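Local coordinates for solute Binding Protein, BlMnBP1 in complex with mannotriose (Bifidobacterium, PDB 6FUV) that probably captures beta-manno-oligosaccharides such as mannotriose outside the cell and hands them to an ABC transporter for uptake, at residues 1-9 against 311-319; 125-133 against 299-308. All blocks are in the same frame, centred on the assembly; numbering follows the deposited sequence.

Contact 1: 1-9 against 311-319; sequences NNKAGVTYP and KNSDKDRQE
Lys3 lies across the start of helix 315-330 and ends on the turn before it, crossing the side chain of Gln318 at about a right angle. With CG beside its backbone N (chi1 -68°) and the rest of the chain extended, it spans the distance from helix to turn. CB starts 3.4 Å from Gln318 OE1 and also touches CG of Lys315. CG follows along the Gln318 amide, CD sits near both Ser313 O and Gln318 NE2, and CE comes to 3.2 Å from Lys311 O. At the tip, Lys3 NZ donates to two carbonyls, Lys311 O at 2.8 Å and Ser313 O at 2.9 Å, the latter approached from 57° out of its carbonyl plane.

The backbone of Lys3 is held as well: its N donates to Gln318 OE1 at 2.9 Å in a nearly straight bond (171°). Gln318 NE2 gives only a weak bond to Asn1 O, but a water donates to both that oxygen and Lys311 O. The Asn1 side chain crosses the Lys311 chain, bringing OD1 to 3.0 Å from CE, while its ND2 is tied to Ser96 O and Phe99 O.

Beside these bonds Ala4 and Val6 lay aliphatic carbons on the helix: Ala4 CA meets Lys315 CG at 3.5 Å, and Val6 CG2 rests against the charged carboxylate of Glu319. Asp314 holds the N-cap position, its OD1 accepting from Arg317 N at 2.8 Å. The N-terminal arm is thus tied by Lys3 NZ to the turn before this N-capped helix, and by Gln318 to the helix itself.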
# COMPACT_ATOMS: atom_id res chain seq x y z
N ASN A 1 -18.92 17.00 -5.38
CA ASN A 1 -20.32 16.51 -5.29
C ASN A 1 -20.86 16.75 -3.87
O ASN A 1 -21.57 15.91 -3.30
CB ASN A 1 -20.42 15.03 -5.63
CG ASN A 1 -19.90 14.69 -7.00
OD1 ASN A 1 -20.60 14.82 -8.01
ND2 ASN A 1 -18.64 14.26 -7.06
N ASN A 2 -20.51 17.90 -3.31
CA ASN A 2 -20.70 18.19 -1.90
C ASN A 2 -22.09 18.78 -1.74
O ASN A 2 -22.31 19.94 -2.11
CB ASN A 2 -19.63 19.15 -1.38
CG ASN A 2 -19.57 19.19 0.10
OD1 ASN A 2 -20.59 19.18 0.77
ND2 ASN A 2 -18.35 19.21 0.65
N LYS A 3 -22.99 18.01 -1.14
CA LYS A 3 -24.36 18.43 -0.97
C LYS A 3 -24.47 19.42 0.16
O LYS A 3 -25.29 20.35 0.08
CB LYS A 3 -25.26 17.20 -0.73
CG LYS A 3 -25.39 16.30 -1.94
CD LYS A 3 -26.19 15.05 -1.72
CE LYS A 3 -25.98 14.04 -2.85
NZ LYS A 3 -26.46 12.65 -2.56
N ALA A 4 -23.70 19.25 1.24
CA ALA A 4 -23.78 20.19 2.36
C ALA A 4 -22.89 21.41 2.19
O ALA A 4 -22.97 22.35 2.98
CB ALA A 4 -23.42 19.53 3.69
N GLY A 5 -22.05 21.43 1.17
CA GLY A 5 -21.16 22.55 0.95
C GLY A 5 -20.18 22.79 2.09
O GLY A 5 -19.54 23.84 2.18
N VAL A 6 -20.07 21.80 2.98
CA VAL A 6 -19.08 21.84 4.04
C VAL A 6 -17.83 21.13 3.56
O VAL A 6 -17.89 19.96 3.18
CB VAL A 6 -19.61 21.18 5.32
CG1 VAL A 6 -18.48 21.00 6.33
CG2 VAL A 6 -20.74 22.01 5.89
N THR A 7 -16.69 21.83 3.56
CA THR A 7 -15.46 21.21 3.11
C THR A 7 -14.54 20.88 4.28
O THR A 7 -14.70 21.38 5.39
CB THR A 7 -14.71 22.09 2.10
OG1 THR A 7 -14.24 23.30 2.71
CG2 THR A 7 -15.58 22.44 0.93
N TYR A 8 -13.56 20.02 4.02
CA TYR A 8 -12.67 19.53 5.08
C TYR A 8 -11.87 20.65 5.74
O TYR A 8 -11.79 20.68 6.98
CB TYR A 8 -11.77 18.43 4.49
CG TYR A 8 -10.72 17.84 5.39
CD1 TYR A 8 -9.61 18.57 5.79
CD2 TYR A 8 -10.80 16.52 5.79
CE1 TYR A 8 -8.63 17.99 6.62
CE2 TYR A 8 -9.83 15.97 6.61
CZ TYR A 8 -8.75 16.71 7.00
OH TYR A 8 -7.81 16.10 7.82
N PRO A 9 -11.31 21.63 5.01
CA PRO A 9 -10.58 22.70 5.72
C PRO A 9 -11.50 23.49 6.62
O PRO A 9 -11.05 24.07 7.61
CB PRO A 9 -10.00 23.57 4.58
CG PRO A 9 -9.93 22.62 3.41
CD PRO A 9 -11.17 21.74 3.55
N LYS A 311 -20.91 9.90 -3.03
CA LYS A 311 -21.78 10.95 -3.51
C LYS A 311 -23.25 10.58 -3.44
O LYS A 311 -24.09 11.49 -3.48
CB LYS A 311 -21.46 11.36 -4.93
CG LYS A 311 -21.53 10.29 -5.98
CD LYS A 311 -20.89 10.85 -7.28
CE LYS A 311 -21.68 12.02 -7.92
NZ LYS A 311 -22.72 11.52 -8.89
N ASN A 312 -23.58 9.29 -3.32
CA ASN A 312 -24.98 8.91 -3.16
C ASN A 312 -25.52 9.31 -1.79
O ASN A 312 -26.72 9.56 -1.66
CB ASN A 312 -25.18 7.41 -3.33
CG ASN A 312 -24.86 6.94 -4.71
OD1 ASN A 312 -24.89 7.69 -5.66
ND2 ASN A 312 -24.53 5.65 -4.83
N SER A 313 -24.67 9.32 -0.78
CA SER A 313 -25.10 9.61 0.57
C SER A 313 -25.77 10.99 0.66
O SER A 313 -25.36 11.96 0.00
CB SER A 313 -23.91 9.57 1.53
OG SER A 313 -23.13 8.43 1.34
N ASP A 314 -26.76 11.10 1.54
CA ASP A 314 -27.50 12.34 1.67
C ASP A 314 -26.64 13.40 2.33
O ASP A 314 -25.49 13.14 2.71
CB ASP A 314 -28.81 12.16 2.42
CG ASP A 314 -28.63 11.71 3.87
OD1 ASP A 314 -27.57 11.94 4.46
OD2 ASP A 314 -29.59 11.12 4.41
N LYS A 315 -27.18 14.62 2.39
CA LYS A 315 -26.44 15.79 2.85
C LYS A 315 -25.85 15.56 4.22
O LYS A 315 -24.68 15.84 4.45
CB LYS A 315 -27.38 16.99 2.82
CG LYS A 315 -26.76 18.33 2.82
CD LYS A 315 -27.82 19.49 2.66
CE LYS A 315 -29.12 19.17 3.37
NZ LYS A 315 -30.18 20.26 3.20
N ASP A 316 -26.67 15.06 5.16
CA ASP A 316 -26.23 14.83 6.53
C ASP A 316 -25.14 13.78 6.62
O ASP A 316 -24.21 13.91 7.41
CB ASP A 316 -27.40 14.38 7.43
CG ASP A 316 -28.30 15.50 7.85
OD1 ASP A 316 -28.06 16.65 7.47
OD2 ASP A 316 -29.28 15.19 8.53
N ARG A 317 -25.27 12.69 5.88
CA ARG A 317 -24.28 11.62 5.99
C ARG A 317 -22.96 12.03 5.36
O ARG A 317 -21.90 11.65 5.87
CB ARG A 317 -24.79 10.34 5.34
CG ARG A 317 -25.99 9.71 6.10
CD ARG A 317 -26.29 8.29 5.61
NE ARG A 317 -27.21 7.66 6.55
CZ ARG A 317 -28.53 7.63 6.40
NH1 ARG A 317 -29.07 8.14 5.32
NH2 ARG A 317 -29.30 7.08 7.33
N GLN A 318 -23.01 12.78 4.25
CA GLN A 318 -21.78 13.27 3.64
C GLN A 318 -20.99 14.09 4.66
O GLN A 318 -19.81 13.87 4.84
CB GLN A 318 -22.07 14.10 2.38
CG GLN A 318 -22.58 13.33 1.19
CD GLN A 318 -22.64 14.16 -0.05
OE1 GLN A 318 -22.43 15.37 -0.02
NE2 GLN A 318 -22.84 13.50 -1.16
N GLU A 319 -21.64 15.04 5.32
CA GLU A 319 -20.96 15.88 6.29
C GLU A 319 -20.49 15.09 7.50
O GLU A 319 -19.38 15.27 7.97
CB GLU A 319 -21.89 17.03 6.70
CG GLU A 319 -21.44 17.79 7.90
CD GLU A 319 -22.21 19.06 8.18
OE1 GLU A 319 -23.31 19.25 7.62
OE2 GLU A 319 -21.69 19.90 8.98
O HOH W 1 -23.41 14.32 -4.87

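Contact 2: 125-133 against 299-308; sequences YGVATDGQT and ATLAGNYSMG. With BMA (beta-D-mannopyranose), chain B; BMA (beta-D-mannopyranose), chain C.
Thr133 CG2 packs on Thr300 O and Ala299 CB where the end of 125-133 meets the start of 299-308 in an antiparallel strand pair. Strands 123-132 and 298-309 lie in one sheet, yet 135-139 and 284-288, their neighbours in the chain, pair in another; this is consistent with the inter-lobe hinge of the periplasmic-binding-protein fold.

Leu301 CD1 lies 3.6 Å from Gln132 O. Ala302 then forms a hydrogen-bonded pair with Gln132: Ala302 N gives to Gln132 O at 3.0 Å, and Gln132 N to Ala302 O at 2.7 Å. Gly303 faces Gly131 and turns its carbonyl to the sugar, accepting from O3 of the chain B mannose at 3.1 Å.

At Asn304 the regular pairing breaks. Its N bonds to Asp130 O, and CG anti to the backbone N (chi1 -156°) sends the amide alongside Gln132. ND2 donates to Asp130 OD1 at 3.3 Å, and Gln132 NE2 reaches the same oxygen at 3.1 Å from the opposite face of the carboxylate; Gln132 OE1 is taken by Trp269 N. Asn304 OD1 accepts from Tyr305 N and, weakly, from O6 of the chain C mannose. A leucine at Asn304 would probably leave Asp130 OD1 with one donor fewer and Tyr305 N without its side-chain acceptor.

The Tyr305 ring carries C5 of the chain B mannose over one face, toward the rim, 3.9 Å from Tyr305 CE2. The backbone O of Tyr305 accepts from Thr129 N. Ser306 CB comes close to Val127 O opposite Ala128. Met307 pairs with Val127 through bonds in both directions, and bent at chi3 (-71°) it brings CE to 3.7 Å from Thr129 CG2.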
# COMPACT_ATOMS: atom_id res chain seq x y z
N TYR A 125 -10.21 13.94 -3.53
CA TYR A 125 -11.30 13.02 -3.31
C TYR A 125 -10.97 11.93 -2.30
O TYR A 125 -11.88 11.19 -1.89
CB TYR A 125 -11.72 12.37 -4.64
CG TYR A 125 -12.31 13.38 -5.59
CD1 TYR A 125 -13.65 13.75 -5.50
CD2 TYR A 125 -11.55 13.98 -6.55
CE1 TYR A 125 -14.19 14.68 -6.39
CE2 TYR A 125 -12.07 14.90 -7.41
CZ TYR A 125 -13.38 15.28 -7.32
OH TYR A 125 -13.93 16.22 -8.16
N GLY A 126 -9.71 11.84 -1.89
CA GLY A 126 -9.29 10.85 -0.92
C GLY A 126 -8.30 11.34 0.09
O GLY A 126 -7.44 12.11 -0.26
N VAL A 127 -8.44 10.91 1.34
CA VAL A 127 -7.51 11.20 2.44
C VAL A 127 -6.98 9.85 2.91
O VAL A 127 -7.77 8.94 3.26
CB VAL A 127 -8.20 11.96 3.58
CG1 VAL A 127 -7.25 12.14 4.78
CG2 VAL A 127 -8.71 13.30 3.06
N ALA A 128 -5.65 9.70 2.89
CA ALA A 128 -5.04 8.43 3.23
C ALA A 128 -5.19 8.19 4.72
O ALA A 128 -5.15 9.13 5.52
CB ALA A 128 -3.59 8.41 2.82
N THR A 129 -5.45 6.94 5.09
CA THR A 129 -5.53 6.63 6.50
C THR A 129 -4.19 6.88 7.18
O THR A 129 -4.15 7.21 8.36
CB THR A 129 -5.98 5.20 6.72
OG1 THR A 129 -4.98 4.35 6.20
CG2 THR A 129 -7.32 4.94 6.06
N ASP A 130 -3.09 6.60 6.48
CA ASP A 130 -1.76 7.00 6.91
C ASP A 130 -0.79 6.92 5.74
O ASP A 130 -1.15 6.48 4.65
CB ASP A 130 -1.27 6.15 8.07
CG ASP A 130 -1.26 4.70 7.79
OD1 ASP A 130 -0.80 4.29 6.71
OD2 ASP A 130 -1.68 3.93 8.70
N GLY A 131 0.43 7.41 5.99
CA GLY A 131 1.49 7.33 5.02
C GLY A 131 2.16 5.97 5.06
O GLY A 131 2.40 5.41 6.13
N GLN A 132 2.49 5.45 3.88
CA GLN A 132 3.06 4.11 3.80
C GLN A 132 4.34 4.11 3.00
O GLN A 132 4.55 4.93 2.08
CB GLN A 132 2.05 3.11 3.20
CG GLN A 132 1.05 2.59 4.23
CD GLN A 132 1.69 1.79 5.34
OE1 GLN A 132 2.48 0.92 5.10
NE2 GLN A 132 1.35 2.10 6.57
N THR A 133 5.21 3.19 3.39
CA THR A 133 6.33 2.75 2.57
C THR A 133 6.20 1.25 2.35
O THR A 133 5.45 0.56 3.05
CB THR A 133 7.68 3.02 3.21
OG1 THR A 133 7.77 2.36 4.48
CG2 THR A 133 7.92 4.48 3.44
N ALA A 299 12.97 4.96 -0.37
CA ALA A 299 11.64 4.38 -0.25
C ALA A 299 10.58 5.36 -0.73
O ALA A 299 10.53 6.52 -0.31
CB ALA A 299 11.36 4.01 1.20
N THR A 300 9.72 4.90 -1.61
CA THR A 300 8.60 5.72 -2.03
C THR A 300 7.69 5.93 -0.84
O THR A 300 7.35 4.99 -0.12
CB THR A 300 7.83 5.07 -3.18
OG1 THR A 300 8.74 4.84 -4.26
CG2 THR A 300 6.77 6.00 -3.66
N LEU A 301 7.29 7.17 -0.63
CA LEU A 301 6.24 7.52 0.31
C LEU A 301 4.94 7.67 -0.47
O LEU A 301 4.84 8.52 -1.37
CB LEU A 301 6.58 8.79 1.07
CG LEU A 301 5.58 9.36 2.06
CD1 LEU A 301 5.17 8.33 3.05
CD2 LEU A 301 6.20 10.63 2.69
N ALA A 302 3.97 6.84 -0.15
CA ALA A 302 2.68 6.89 -0.82
C ALA A 302 1.62 6.50 0.20
O ALA A 302 1.89 5.91 1.24
CB ALA A 302 2.61 5.99 -2.06
N GLY A 303 0.39 6.88 -0.09
CA GLY A 303 -0.67 6.60 0.86
C GLY A 303 -0.97 5.12 1.04
O GLY A 303 -0.78 4.28 0.15
N ASN A 304 -1.44 4.84 2.23
CA ASN A 304 -2.21 3.61 2.46
C ASN A 304 -3.53 3.79 1.67
O ASN A 304 -3.67 4.74 0.91
CB ASN A 304 -2.45 3.45 3.96
CG ASN A 304 -2.69 2.01 4.34
OD1 ASN A 304 -3.04 1.20 3.51
ND2 ASN A 304 -2.48 1.69 5.60
N TYR A 305 -4.51 2.91 1.85
CA TYR A 305 -5.84 3.11 1.27
C TYR A 305 -6.35 4.46 1.74
O TYR A 305 -6.14 4.84 2.91
CB TYR A 305 -6.82 1.99 1.68
CG TYR A 305 -6.93 0.82 0.70
CD1 TYR A 305 -7.53 0.97 -0.51
CD2 TYR A 305 -6.49 -0.44 1.04
CE1 TYR A 305 -7.64 -0.08 -1.41
CE2 TYR A 305 -6.61 -1.50 0.18
CZ TYR A 305 -7.18 -1.31 -1.06
OH TYR A 305 -7.31 -2.35 -1.92
N SER A 306 -6.98 5.20 0.81
CA SER A 306 -7.57 6.49 1.12
C SER A 306 -9.07 6.36 1.44
O SER A 306 -9.79 5.52 0.92
CB SER A 306 -7.41 7.46 -0.05
OG SER A 306 -6.13 7.97 -0.20
N MET A 307 -9.54 7.25 2.29
CA MET A 307 -10.95 7.29 2.64
C MET A 307 -11.67 8.18 1.64
O MET A 307 -11.30 9.33 1.46
CB MET A 307 -11.16 7.79 4.06
CG MET A 307 -10.91 6.71 5.11
SD MET A 307 -10.69 7.41 6.72
CE MET A 307 -9.07 8.17 6.51
N GLY A 308 -12.67 7.60 0.97
CA GLY A 308 -13.53 8.33 0.04
C GLY A 308 -14.98 8.30 0.49
O GLY A 308 -15.43 7.35 1.12
C1 BMA B . -2.38 -1.62 1.04
C2 BMA B . -1.13 -0.78 1.20
C3 BMA B . -1.21 0.53 0.39
C4 BMA B . -1.68 0.18 -1.06
C5 BMA B . -2.95 -0.64 -1.01
C6 BMA B . -3.48 -0.99 -2.40
O2 BMA B . -0.01 -1.55 0.70
O3 BMA B . 0.00 1.31 0.36
O4 BMA B . -1.92 1.32 -1.80
O5 BMA B . -2.67 -1.84 -0.32
O6 BMA B . -2.59 -1.89 -3.01
C1 BMA C . -4.50 -5.83 3.41
C2 BMA C . -4.66 -5.69 1.88
C3 BMA C . -3.60 -4.83 1.36
C4 BMA C . -3.43 -3.50 2.14
C5 BMA C . -3.37 -3.75 3.65
C6 BMA C . -3.50 -2.45 4.45
O2 BMA C . -5.86 -5.06 1.55
O3 BMA C . -3.85 -4.60 -0.01
O4 BMA C . -2.19 -2.87 1.71
O5 BMA C . -4.52 -4.59 4.02
O6 BMA C . -4.73 -1.77 4.04

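Overall arrangement
Contact 2 belongs to the core, about 7 Å from the chain centre, with most of its touching residues buried; contact 1 is a surface contact about 27 Å from that centre. Their centres lie 22 Å apart, and no residue of one touches the other. They are joined through the chain, since strand 298-309 runs into the turn and helix 315-330 that receive the N-terminal arm, and Val325 and Thr329 of this helix touch Val127. The chemistry follows position: reciprocal backbone bonds and a buried carboxylate shared by two amides, one of which, Asn304, also meets the sugar, in contact 2, against one lysine, one glutamine and a bridging water in contact 1.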